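Local coordinates for protein serine protease pet (Escherichia coli, PDB 4OM9) that acts as a secreted serine protease and autotransporter enterotoxin of enteroaggregative strains, and probably cleaves the host cytoskeletal protein alpha-fodrin, at residues 113-118 with 401-406; 343-348 with 364-369; 52-57 with 83-88. All coordinates share one frame; numbering follows the deposited sequence.

Interaction 1 (113-118 with 401-406); sequences ETRGAD and GGPGTV
Arg115 reaches from a surface loop of the protease domain to Gly401-Pro403, in the turn that leads from strand 397-399 of one beta-helix sheet to strand 404-408 of another. The contact is one place where the protease domain meets the beta-helix. CB and CG of Arg115 make no close approach to the turn, and CD comes no nearer than 4.2 Å, to Pro403 CG. Bends at chi2 (74°) and chi3 (66°) then bring the guanidinium to it. NE lies 3.8 Å from Pro403 CG. CZ sits 3.7 Å from Pro403 CD, which lies over one face of the flat group, offset toward its rim. NH1 makes the polar link, a hydrogen bond of 2.8 Å to Gly401 O. This N-H meets the oxygen from above the carbonyl plane, and the bond is bent, with 139° at the hydrogen. NH2 stands 3.4 Å from the same oxygen.

Next to Arg115 in the chain, Thr114 OG1 accepts from Gly116 N at 2.9 Å in an ST turn. The Glu113 carboxylate is bound by Tyr90, Thr88 and Tyr398. Gly401 has a positive phi, and its bare CA packs 3.3 Å from Glu113 O.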
ATOM      1  N   GLU A 113     -24.049  -5.920   9.087  1.00 31.09           N
ATOM      2  CA  GLU A 113     -22.651  -5.441   9.269  1.00 30.85           C
ATOM      3  C   GLU A 113     -21.650  -6.448   9.822  1.00 30.54           C
ATOM      4  O   GLU A 113     -20.464  -6.347   9.531  1.00 30.60           O
ATOM      5  CB  GLU A 113     -22.620  -4.204  10.179  1.00 30.66           C
ATOM      6  CG  GLU A 113     -23.283  -2.956   9.576  1.00 31.13           C
ATOM      7  CD  GLU A 113     -24.804  -3.096   9.368  1.00 31.42           C
ATOM      8  OE1 GLU A 113     -25.414  -4.073   9.868  1.00 31.25           O
ATOM      9  OE2 GLU A 113     -25.377  -2.215   8.689  1.00 31.93           O
ATOM     10  N   THR A 114     -22.099  -7.391  10.646  1.00 31.50           N
ATOM     11  CA  THR A 114     -21.179  -8.341  11.264  1.00 32.70           C
ATOM     12  C   THR A 114     -21.782  -9.725  11.280  1.00 35.45           C
ATOM     13  O   THR A 114     -23.006  -9.868  11.286  1.00 36.90           O
ATOM     14  CB  THR A 114     -20.792  -7.923  12.703  1.00 32.90           C
ATOM     15  OG1 THR A 114     -20.181  -9.030  13.380  1.00 36.03           O
ATOM     16  CG2 THR A 114     -22.001  -7.465  13.494  1.00 31.03           C
ATOM     17  N   ARG A 115     -20.939 -10.753  11.266  1.00 31.03           N
ATOM     18  CA  ARG A 115     -21.459 -12.114  11.332  1.00 33.19           C
ATOM     19  C   ARG A 115     -21.663 -12.541  12.786  1.00 34.21           C
ATOM     20  O   ARG A 115     -22.175 -13.636  13.052  1.00 31.34           O
ATOM     21  CB  ARG A 115     -20.550 -13.099  10.599  1.00 32.87           C
ATOM     22  CG  ARG A 115     -20.827 -13.186   9.092  1.00 33.95           C
ATOM     23  CD  ARG A 115     -20.321 -11.961   8.376  1.00 31.92           C
ATOM     24  NE  ARG A 115     -18.861 -11.899   8.444  1.00 34.98           N
ATOM     25  CZ  ARG A 115     -18.133 -10.780   8.404  1.00 36.88           C
ATOM     26  NH1 ARG A 115     -18.707  -9.584   8.309  1.00 34.99           N
ATOM     27  NH2 ARG A 115     -16.814 -10.864   8.479  1.00 36.45           N
ATOM     28  N   GLY A 116     -21.290 -11.663  13.713  1.00 29.86           N
ATOM     29  CA  GLY A 116     -21.564 -11.862  15.128  1.00 29.61           C
ATOM     30  C   GLY A 116     -20.435 -12.549  15.879  1.00 29.54           C
ATOM     31  O   GLY A 116     -19.511 -13.079  15.270  1.00 30.54           O
ATOM     32  N   ALA A 117     -20.497 -12.551  17.204  1.00 30.88           N
ATOM     33  CA  ALA A 117     -19.417 -13.165  17.975  1.00 31.87           C
ATOM     34  C   ALA A 117     -19.621 -14.677  18.057  1.00 31.18           C
ATOM     35  O   ALA A 117     -20.753 -15.156  17.960  1.00 29.98           O
ATOM     36  CB  ALA A 117     -19.327 -12.547  19.367  1.00 29.13           C
ATOM     37  N   ASP A 118     -18.522 -15.418  18.220  1.00 29.99           N
ATOM     38  CA  ASP A 118     -18.576 -16.865  18.425  1.00 30.52           C
ATOM     39  C   ASP A 118     -19.174 -17.169  19.801  1.00 30.49           C
ATOM     40  O   ASP A 118     -18.772 -16.583  20.792  1.00 30.20           O
ATOM     41  CB  ASP A 118     -17.175 -17.475  18.294  1.00 32.78           C
ATOM     42  CG  ASP A 118     -17.136 -18.967  18.637  1.00 38.07           C
ATOM     43  OD1 ASP A 118     -17.241 -19.336  19.832  1.00 35.60           O
ATOM     44  OD2 ASP A 118     -16.977 -19.778  17.705  1.00 40.22           O
ATOM     45  N   GLY A 401     -19.130  -5.080   5.834  1.00 28.52           N
ATOM     46  CA  GLY A 401     -18.715  -6.145   6.730  1.00 31.84           C
ATOM     47  C   GLY A 401     -17.606  -7.036   6.238  1.00 32.55           C
ATOM     48  O   GLY A 401     -17.024  -7.800   7.017  1.00 29.17           O
ATOM     49  N   GLY A 402     -17.336  -6.984   4.941  1.00 24.61           N
ATOM     50  CA  GLY A 402     -16.179  -7.687   4.399  1.00 22.91           C
ATOM     51  C   GLY A 402     -16.400  -8.737   3.322  1.00 23.70           C
ATOM     52  O   GLY A 402     -15.811  -8.659   2.250  1.00 22.28           O
ATOM     53  N   PRO A 403     -17.226  -9.757   3.607  1.00 21.40           N
ATOM     54  CA  PRO A 403     -17.168 -10.918   2.723  1.00 22.90           C
ATOM     55  C   PRO A 403     -18.269 -10.979   1.666  1.00 24.54           C
ATOM     56  O   PRO A 403     -18.378 -12.009   1.017  1.00 24.59           O
ATOM     57  CB  PRO A 403     -17.311 -12.080   3.700  1.00 23.57           C
ATOM     58  CG  PRO A 403     -18.252 -11.529   4.743  1.00 26.25           C
ATOM     59  CD  PRO A 403     -18.070 -10.018   4.782  1.00 22.17           C
ATOM     60  N   GLY A 404     -19.068  -9.932   1.486  1.00 24.91           N
ATOM     61  CA  GLY A 404     -20.081  -9.978   0.443  1.00 24.41           C
ATOM     62  C   GLY A 404     -19.523  -9.632  -0.939  1.00 26.44           C
ATOM     63  O   GLY A 404     -18.515  -8.934  -1.065  1.00 24.30           O
ATOM     64  N   THR A 405     -20.179 -10.153  -1.969  1.00 29.11           N
ATOM     65  CA  THR A 405     -19.889  -9.821  -3.360  1.00 28.81           C
ATOM     66  C   THR A 405     -21.153  -9.305  -4.054  1.00 28.72           C
ATOM     67  O   THR A 405     -22.250  -9.859  -3.886  1.00 29.68           O
ATOM     68  CB  THR A 405     -19.349 -11.038  -4.122  1.00 30.48           C
ATOM     69  OG1 THR A 405     -18.070 -11.381  -3.587  1.00 33.50           O
ATOM     70  CG2 THR A 405     -19.188 -10.736  -5.616  1.00 29.89           C
ATOM     71  N   VAL A 406     -20.988  -8.225  -4.801  1.00 26.77           N
ATOM     72  CA  VAL A 406     -21.997  -7.744  -5.722  1.00 25.60           C
ATOM     73  C   VAL A 406     -21.514  -7.946  -7.166  1.00 28.62           C
ATOM     74  O   VAL A 406     -20.416  -7.512  -7.535  1.00 27.92           O
ATOM     75  CB  VAL A 406     -22.310  -6.275  -5.474  1.00 23.63           C
ATOM     76  CG1 VAL A 406     -23.291  -5.748  -6.548  1.00 24.45           C
ATOM     77  CG2 VAL A 406     -22.884  -6.105  -4.104  1.00 22.80           C
TER

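Interaction 2 (343-348 with 364-369)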
ATOM      1  N   ILE A 343     -29.315 -16.620   3.054  1.00 29.71           N
ATOM      2  CA  ILE A 343     -29.113 -17.773   2.174  1.00 32.15           C
ATOM      3  C   ILE A 343     -27.888 -18.558   2.589  1.00 30.31           C
ATOM      4  O   ILE A 343     -26.793 -17.990   2.728  1.00 28.96           O
ATOM      5  CB  ILE A 343     -28.931 -17.364   0.685  1.00 30.28           C
ATOM      6  CG1 ILE A 343     -30.071 -16.466   0.201  1.00 26.02           C
ATOM      7  CG2 ILE A 343     -28.778 -18.601  -0.196  1.00 30.40           C
ATOM      8  CD1 ILE A 343     -29.727 -15.716  -1.140  1.00 26.37           C
ATOM      9  N   GLY A 344     -28.085 -19.863   2.756  1.00 36.51           N
ATOM     10  CA  GLY A 344     -27.026 -20.779   3.111  1.00 37.80           C
ATOM     11  C   GLY A 344     -25.976 -20.971   2.039  1.00 39.52           C
ATOM     12  O   GLY A 344     -26.222 -20.763   0.844  1.00 39.19           O
ATOM     13  N   LYS A 345     -24.791 -21.363   2.493  1.00 39.37           N
ATOM     14  CA  LYS A 345     -23.649 -21.662   1.637  1.00 42.86           C
ATOM     15  C   LYS A 345     -24.009 -22.620   0.490  1.00 44.88           C
ATOM     16  O   LYS A 345     -24.666 -23.641   0.705  1.00 43.44           O
ATOM     17  CB  LYS A 345     -22.516 -22.249   2.495  1.00 47.42           C
ATOM     18  CG  LYS A 345     -21.328 -22.776   1.716  1.00 50.56           C
ATOM     19  CD  LYS A 345     -20.301 -23.409   2.638  1.00 56.47           C
ATOM     20  CE  LYS A 345     -19.265 -22.398   3.102  1.00 66.73           C
ATOM     21  NZ  LYS A 345     -18.246 -22.101   2.051  1.00 64.46           N
ATOM     22  N   GLY A 346     -23.592 -22.277  -0.728  1.00 40.94           N
ATOM     23  CA  GLY A 346     -23.765 -23.162  -1.875  1.00 42.31           C
ATOM     24  C   GLY A 346     -25.156 -23.156  -2.499  1.00 42.48           C
ATOM     25  O   GLY A 346     -25.451 -23.942  -3.403  1.00 42.22           O
ATOM     26  N   SER A 347     -26.009 -22.261  -2.013  1.00 36.64           N
ATOM     27  CA  SER A 347     -27.357 -22.122  -2.530  1.00 35.40           C
ATOM     28  C   SER A 347     -27.524 -20.886  -3.394  1.00 37.06           C
ATOM     29  O   SER A 347     -26.849 -19.878  -3.199  1.00 34.80           O
ATOM     30  CB  SER A 347     -28.373 -22.080  -1.381  1.00 39.88           C
ATOM     31  OG  SER A 347     -28.716 -23.391  -0.951  1.00 43.51           O
ATOM     32  N   THR A 348     -28.442 -20.974  -4.347  1.00 39.47           N
ATOM     33  CA  THR A 348     -28.830 -19.822  -5.141  1.00 38.29           C
ATOM     34  C   THR A 348     -30.349 -19.613  -5.119  1.00 42.44           C
ATOM     35  O   THR A 348     -31.125 -20.535  -5.376  1.00 45.50           O
ATOM     36  CB  THR A 348     -28.361 -19.962  -6.606  1.00 41.93           C
ATOM     37  OG1 THR A 348     -26.926 -19.945  -6.655  1.00 46.81           O
ATOM     38  CG2 THR A 348     -28.918 -18.823  -7.451  1.00 38.06           C
ATOM     39  N   ILE A 364     -27.972 -11.495   4.038  1.00 26.85           N
ATOM     40  CA  ILE A 364     -26.794 -12.086   4.695  1.00 27.88           C
ATOM     41  C   ILE A 364     -26.679 -13.537   4.298  1.00 29.32           C
ATOM     42  O   ILE A 364     -27.406 -14.002   3.403  1.00 30.95           O
ATOM     43  CB  ILE A 364     -26.829 -12.001   6.224  1.00 27.35           C
ATOM     44  CG1 ILE A 364     -28.031 -12.776   6.779  1.00 30.32           C
ATOM     45  CG2 ILE A 364     -26.868 -10.566   6.675  1.00 28.14           C
ATOM     46  CD1 ILE A 364     -28.092 -12.815   8.322  1.00 29.20           C
ATOM     47  N   GLY A 365     -25.761 -14.245   4.946  1.00 29.83           N
ATOM     48  CA  GLY A 365     -25.495 -15.629   4.611  1.00 30.39           C
ATOM     49  C   GLY A 365     -24.558 -15.757   3.427  1.00 31.51           C
ATOM     50  O   GLY A 365     -24.313 -14.790   2.695  1.00 30.39           O
ATOM     51  N   GLU A 366     -24.048 -16.961   3.216  1.00 38.06           N
ATOM     52  CA  GLU A 366     -22.960 -17.141   2.270  1.00 37.42           C
ATOM     53  C   GLU A 366     -23.381 -17.419   0.837  1.00 34.53           C
ATOM     54  O   GLU A 366     -22.557 -17.317  -0.070  1.00 30.82           O
ATOM     55  CB  GLU A 366     -22.053 -18.264   2.755  1.00 39.50           C
ATOM     56  CG  GLU A 366     -21.268 -17.893   3.992  1.00 46.29           C
ATOM     57  CD  GLU A 366     -20.368 -19.013   4.440  1.00 51.30           C
ATOM     58  OE1 GLU A 366     -20.692 -19.673   5.445  1.00 59.81           O
ATOM     59  OE2 GLU A 366     -19.343 -19.243   3.774  1.00 56.52           O
ATOM     60  N   GLY A 367     -24.652 -17.774   0.639  1.00 33.98           N
ATOM     61  CA  GLY A 367     -25.177 -18.096  -0.680  1.00 34.84           C
ATOM     62  C   GLY A 367     -25.568 -16.905  -1.547  1.00 32.26           C
ATOM     63  O   GLY A 367     -25.364 -15.744  -1.166  1.00 32.73           O
ATOM     64  N   SER A 368     -26.166 -17.208  -2.698  1.00 31.61           N
ATOM     65  CA  SER A 368     -26.432 -16.221  -3.757  1.00 36.19           C
ATOM     66  C   SER A 368     -27.885 -15.772  -3.950  1.00 34.42           C
ATOM     67  O   SER A 368     -28.768 -16.592  -4.182  1.00 34.95           O
ATOM     68  CB  SER A 368     -25.956 -16.773  -5.110  1.00 35.12           C
ATOM     69  OG  SER A 368     -24.614 -17.205  -5.045  1.00 39.48           O
ATOM     70  N   LEU A 369     -28.101 -14.459  -3.894  1.00 29.58           N
ATOM     71  CA  LEU A 369     -29.355 -13.866  -4.325  1.00 29.45           C
ATOM     72  C   LEU A 369     -29.197 -13.412  -5.787  1.00 32.28           C
ATOM     73  O   LEU A 369     -28.385 -12.541  -6.090  1.00 31.20           O
ATOM     74  CB  LEU A 369     -29.742 -12.689  -3.429  1.00 29.00           C
ATOM     75  CG  LEU A 369     -31.172 -12.184  -3.639  1.00 32.12           C
ATOM     76  CD1 LEU A 369     -32.166 -13.276  -3.318  1.00 30.74           C
ATOM     77  CD2 LEU A 369     -31.477 -10.961  -2.808  1.00 29.91           C
TER
HETATM   78  O   HOH W   1     -21.531 -20.052  -1.167  1.00 34.21           O
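Three backbone hydrogen bonds join Ile343-Thr348 to Ile364-Leu369. Ser368 N donates to Ser347 O at 2.8 Å, almost straight, with 176° at the hydrogen. Gly367 N gives its proton to Ile343 O at 3.0 Å. The bond from Ile343 N to Ile364 O is longer, at 3.3 Å. A water adds a bridge: it accepts from Gly346 N and donates to Glu366 O.

The charged pair is exposed. Lys345 NZ and Glu366 OE2 form a salt bridge at 3.5 Å. The lysine starts with CG anti to its N (chi1 172°), then bends at chi3 and chi4. This curl lays CE against the carboxylate, 3.2 Å from Glu366 OE2, while the glutamate chain beyond CG is extended. The two side chains run obliquely across each other, and their CB atoms also touch.

These are equivalent corners of two successive coils of the right-handed parallel beta-helix typical of autotransporter passengers. Each corner leads from a strand of one sheet into a strand of the next, and Thr348 pairs with Ser368 in parallel register. Gly344-Ser347 forms a type II turn, closed by Ser347 N to Gly344 O. Gly346 takes the positive phi.

Packing is close where the corners stack. The CA of Gly367 approaches Gly344 O to 3.2 Å, in a CA-H...O contact. On the inner side, Ile343 CG2 covers the same glycine, and Ile343 CD1 reaches Leu369 CB at 3.8 Å. Val349 also touches both of these side chains. The hydroxyl of Ser347 is held by Lys322 N and Asp319 O of the preceding coil. Thr348 and Ser368 lie on one face of their sheet, with Thr348 OG1 beside Ser368 CB.

Interaction 3 (52-57 with 83-88)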
ATOM      1  N   SER A  52     -18.436  -7.102  16.237  1.00 32.74           N
ATOM      2  CA  SER A  52     -19.763  -7.597  16.673  1.00 31.74           C
ATOM      3  C   SER A  52     -20.398  -6.716  17.765  1.00 29.69           C
ATOM      4  O   SER A  52     -21.600  -6.837  18.070  1.00 29.74           O
ATOM      5  CB  SER A  52     -19.662  -9.036  17.169  1.00 30.70           C
ATOM      6  OG  SER A  52     -19.048  -9.859  16.194  1.00 36.18           O
ATOM      7  N   ALA A  53     -19.599  -5.822  18.339  1.00 25.72           N
ATOM      8  CA  ALA A  53     -20.089  -4.871  19.335  1.00 26.20           C
ATOM      9  C   ALA A  53     -21.022  -3.834  18.705  1.00 24.86           C
ATOM     10  O   ALA A  53     -20.782  -3.372  17.589  1.00 24.77           O
ATOM     11  CB  ALA A  53     -18.903  -4.161  20.043  1.00 25.67           C
ATOM     12  N   THR A  54     -22.095  -3.488  19.418  1.00 25.79           N
ATOM     13  CA  THR A  54     -22.906  -2.337  19.055  1.00 25.09           C
ATOM     14  C   THR A  54     -22.062  -1.066  19.096  1.00 24.31           C
ATOM     15  O   THR A  54     -21.134  -0.963  19.889  1.00 24.58           O
ATOM     16  CB  THR A  54     -24.094  -2.156  20.015  1.00 25.26           C
ATOM     17  OG1 THR A  54     -23.597  -2.000  21.354  1.00 26.64           O
ATOM     18  CG2 THR A  54     -25.061  -3.378  19.968  1.00 25.62           C
ATOM     19  N   ALA A  55     -22.413  -0.093  18.260  1.00 30.89           N
ATOM     20  CA  ALA A  55     -21.780   1.221  18.251  1.00 29.68           C
ATOM     21  C   ALA A  55     -21.613   1.784  19.653  1.00 31.25           C
ATOM     22  O   ALA A  55     -20.570   2.349  19.981  1.00 31.90           O
ATOM     23  CB  ALA A  55     -22.583   2.176  17.414  1.00 28.64           C
ATOM     24  N   ASN A  56     -22.628   1.623  20.493  1.00 25.12           N
ATOM     25  CA  ASN A  56     -22.558   2.193  21.826  1.00 28.52           C
ATOM     26  C   ASN A  56     -21.945   1.214  22.841  1.00 29.27           C
ATOM     27  O   ASN A  56     -21.814   1.529  24.018  1.00 26.15           O
ATOM     28  CB  ASN A  56     -23.943   2.663  22.280  1.00 26.33           C
ATOM     29  CG  ASN A  56     -24.821   1.534  22.740  1.00 26.69           C
ATOM     30  OD1 ASN A  56     -24.496   0.345  22.565  1.00 26.63           O
ATOM     31  ND2 ASN A  56     -25.975   1.892  23.323  1.00 28.24           N
ATOM     32  N   GLY A  57     -21.617   0.013  22.376  1.00 28.95           N
ATOM     33  CA  GLY A  57     -20.960  -0.972  23.208  1.00 26.00           C
ATOM     34  C   GLY A  57     -21.829  -1.797  24.149  1.00 28.29           C
ATOM     35  O   GLY A  57     -21.348  -2.793  24.690  1.00 30.51           O
ATOM     36  N   GLN A  83     -30.149  -0.693  18.663  1.00 33.29           N
ATOM     37  CA  GLN A  83     -28.787  -1.057  18.317  1.00 32.47           C
ATOM     38  C   GLN A  83     -28.391  -0.530  16.953  1.00 32.38           C
ATOM     39  O   GLN A  83     -29.153  -0.628  15.977  1.00 32.60           O
ATOM     40  CB  GLN A  83     -28.617  -2.573  18.375  1.00 31.84           C
ATOM     41  CG  GLN A  83     -29.045  -3.123  19.708  1.00 32.03           C
ATOM     42  CD  GLN A  83     -28.688  -4.571  19.898  1.00 31.50           C
ATOM     43  OE1 GLN A  83     -28.076  -5.196  19.026  1.00 30.99           O
ATOM     44  NE2 GLN A  83     -29.079  -5.125  21.045  1.00 31.73           N
ATOM     45  N   THR A  84     -27.195   0.034  16.900  1.00 32.18           N
ATOM     46  CA  THR A  84     -26.625   0.520  15.663  1.00 32.15           C
ATOM     47  C   THR A  84     -25.393  -0.284  15.292  1.00 31.45           C
ATOM     48  O   THR A  84     -24.474  -0.439  16.103  1.00 31.17           O
ATOM     49  CB  THR A  84     -26.239   1.993  15.766  1.00 32.77           C
ATOM     50  OG1 THR A  84     -27.417   2.786  15.874  1.00 35.99           O
ATOM     51  CG2 THR A  84     -25.447   2.433  14.531  1.00 32.76           C
ATOM     52  N   TYR A  85     -25.395  -0.815  14.073  1.00 31.29           N
ATOM     53  CA  TYR A  85     -24.186  -1.349  13.475  1.00 30.89           C
ATOM     54  C   TYR A  85     -24.016  -0.649  12.129  1.00 33.76           C
ATOM     55  O   TYR A  85     -24.963  -0.624  11.316  1.00 36.62           O
ATOM     56  CB  TYR A  85     -24.253  -2.860  13.294  1.00 30.49           C
ATOM     57  CG  TYR A  85     -24.627  -3.666  14.526  1.00 30.29           C
ATOM     58  CD1 TYR A  85     -25.957  -3.837  14.893  1.00 30.50           C
ATOM     59  CD2 TYR A  85     -23.652  -4.292  15.300  1.00 29.98           C
ATOM     60  CE1 TYR A  85     -26.305  -4.594  16.004  1.00 30.39           C
ATOM     61  CE2 TYR A  85     -23.993  -5.047  16.414  1.00 29.71           C
ATOM     62  CZ  TYR A  85     -25.327  -5.195  16.758  1.00 29.99           C
ATOM     63  OH  TYR A  85     -25.684  -5.951  17.864  1.00 29.97           O
ATOM     64  N   GLY A  86     -22.831  -0.079  11.901  1.00 31.33           N
ATOM     65  CA  GLY A  86     -22.597   0.747  10.727  1.00 31.84           C
ATOM     66  C   GLY A  86     -23.664   1.807  10.561  1.00 32.47           C
ATOM     67  O   GLY A  86     -23.955   2.547  11.496  1.00 32.72           O
ATOM     68  N   SER A  87     -24.271   1.850   9.373  1.00 33.37           N
ATOM     69  CA  SER A  87     -25.302   2.831   9.051  1.00 35.23           C
ATOM     70  C   SER A  87     -26.691   2.305   9.303  1.00 34.93           C
ATOM     71  O   SER A  87     -27.645   2.822   8.745  1.00 34.30           O
ATOM     72  CB  SER A  87     -25.238   3.254   7.579  1.00 34.18           C
ATOM     73  OG  SER A  87     -24.006   3.854   7.249  1.00 34.36           O
ATOM     74  N   THR A  88     -26.821   1.251  10.096  1.00 34.06           N
ATOM     75  CA  THR A  88     -28.130   0.620  10.245  1.00 35.65           C
ATOM     76  C   THR A  88     -28.571   0.548  11.695  1.00 33.05           C
ATOM     77  O   THR A  88     -27.763   0.234  12.577  1.00 32.85           O
ATOM     78  CB  THR A  88     -28.132  -0.790   9.645  1.00 32.81           C
ATOM     79  OG1 THR A  88     -27.557  -0.742   8.328  1.00 33.00           O
ATOM     80  CG2 THR A  88     -29.564  -1.346   9.590  1.00 33.19           C
TER
HETATM   81  O   HOH W   2     -25.495   0.624  19.565  1.00 30.72           O
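Ala55 N donates to Thr84 O at 3.0 Å, and this is the direct hydrogen bond between the loop 52-57 and the strand end at 83-85. It is nearly straight, with 171° at the hydrogen. The methyl of Ala55 packs beside it, 4.0 Å from Thr84 CB. A water forms a second link, accepting from both Asn56 N and Thr84 N.

Thr54 carries the side-chain packing. Its CG2 touches Tyr85 OH at 3.4 Å and Gln83 OE1 at 3.6 Å. With chi1 at 58°, OG1 lies between the backbone N and the carbonyl carbon. CG2, anti to the carbonyl carbon, is the branch that meets Tyr85 and Gln83. Further along the ring, Ser52 O meets the edge of Tyr85 in its plane, 3.4 Å from CE2.

The phenol and amide that receive the methyl are tied to each other. Tyr85 OH donates to Gln83 OE1 at 2.8 Å, and Gln83 NE2 is held by Ala80 O. Together these bonds should fix the turn of the amide. The loop is shaped by a type I turn from Thr54 to Gly57, closed by Gly57 N to Thr54 O at 2.7 Å. Asn56 ND2 binds Ser79 O, and Thr54 OG1 binds Ala59 N. Beyond the strand, Tyr85-Thr88 forms a type II' turn with Gly86 at positive phi. Both of its backbone bonds run between Tyr85 and Thr88.

This turn closes a beta-hairpin between strands 82-85 and 88-97. The loop 52-57 packs on the hairpin's outer strand, at the edge of a five-stranded antiparallel sheet in the chymotrypsin-like (clan PA) protease domain.

Overall arrangement
Interaction 3 lies within the protease domain, interaction 2 within the beta-helix, and interaction 1 spans the two. Interactions 2 and 3 are partly buried. Interaction 2 has three backbone bonds and a salt bridge, interaction 3 one backbone bond with packing round Thr54 and Tyr85; each has a bridging water. Interaction 1 is a surface contact whose one hydrogen bond across comes from an arginine side chain. Interactions 1 and 3 touch: Thr114 OG1 meets Ser52 OG in a probable hydrogen bond. Loop 113-118 thus touches both segments of interaction 3 and also reaches the beta-helix. Interactions 1 and 2 do not touch, with centres 13 Å apart, but strands 368-371 and 404-408 belong to the same beta-helix sheet.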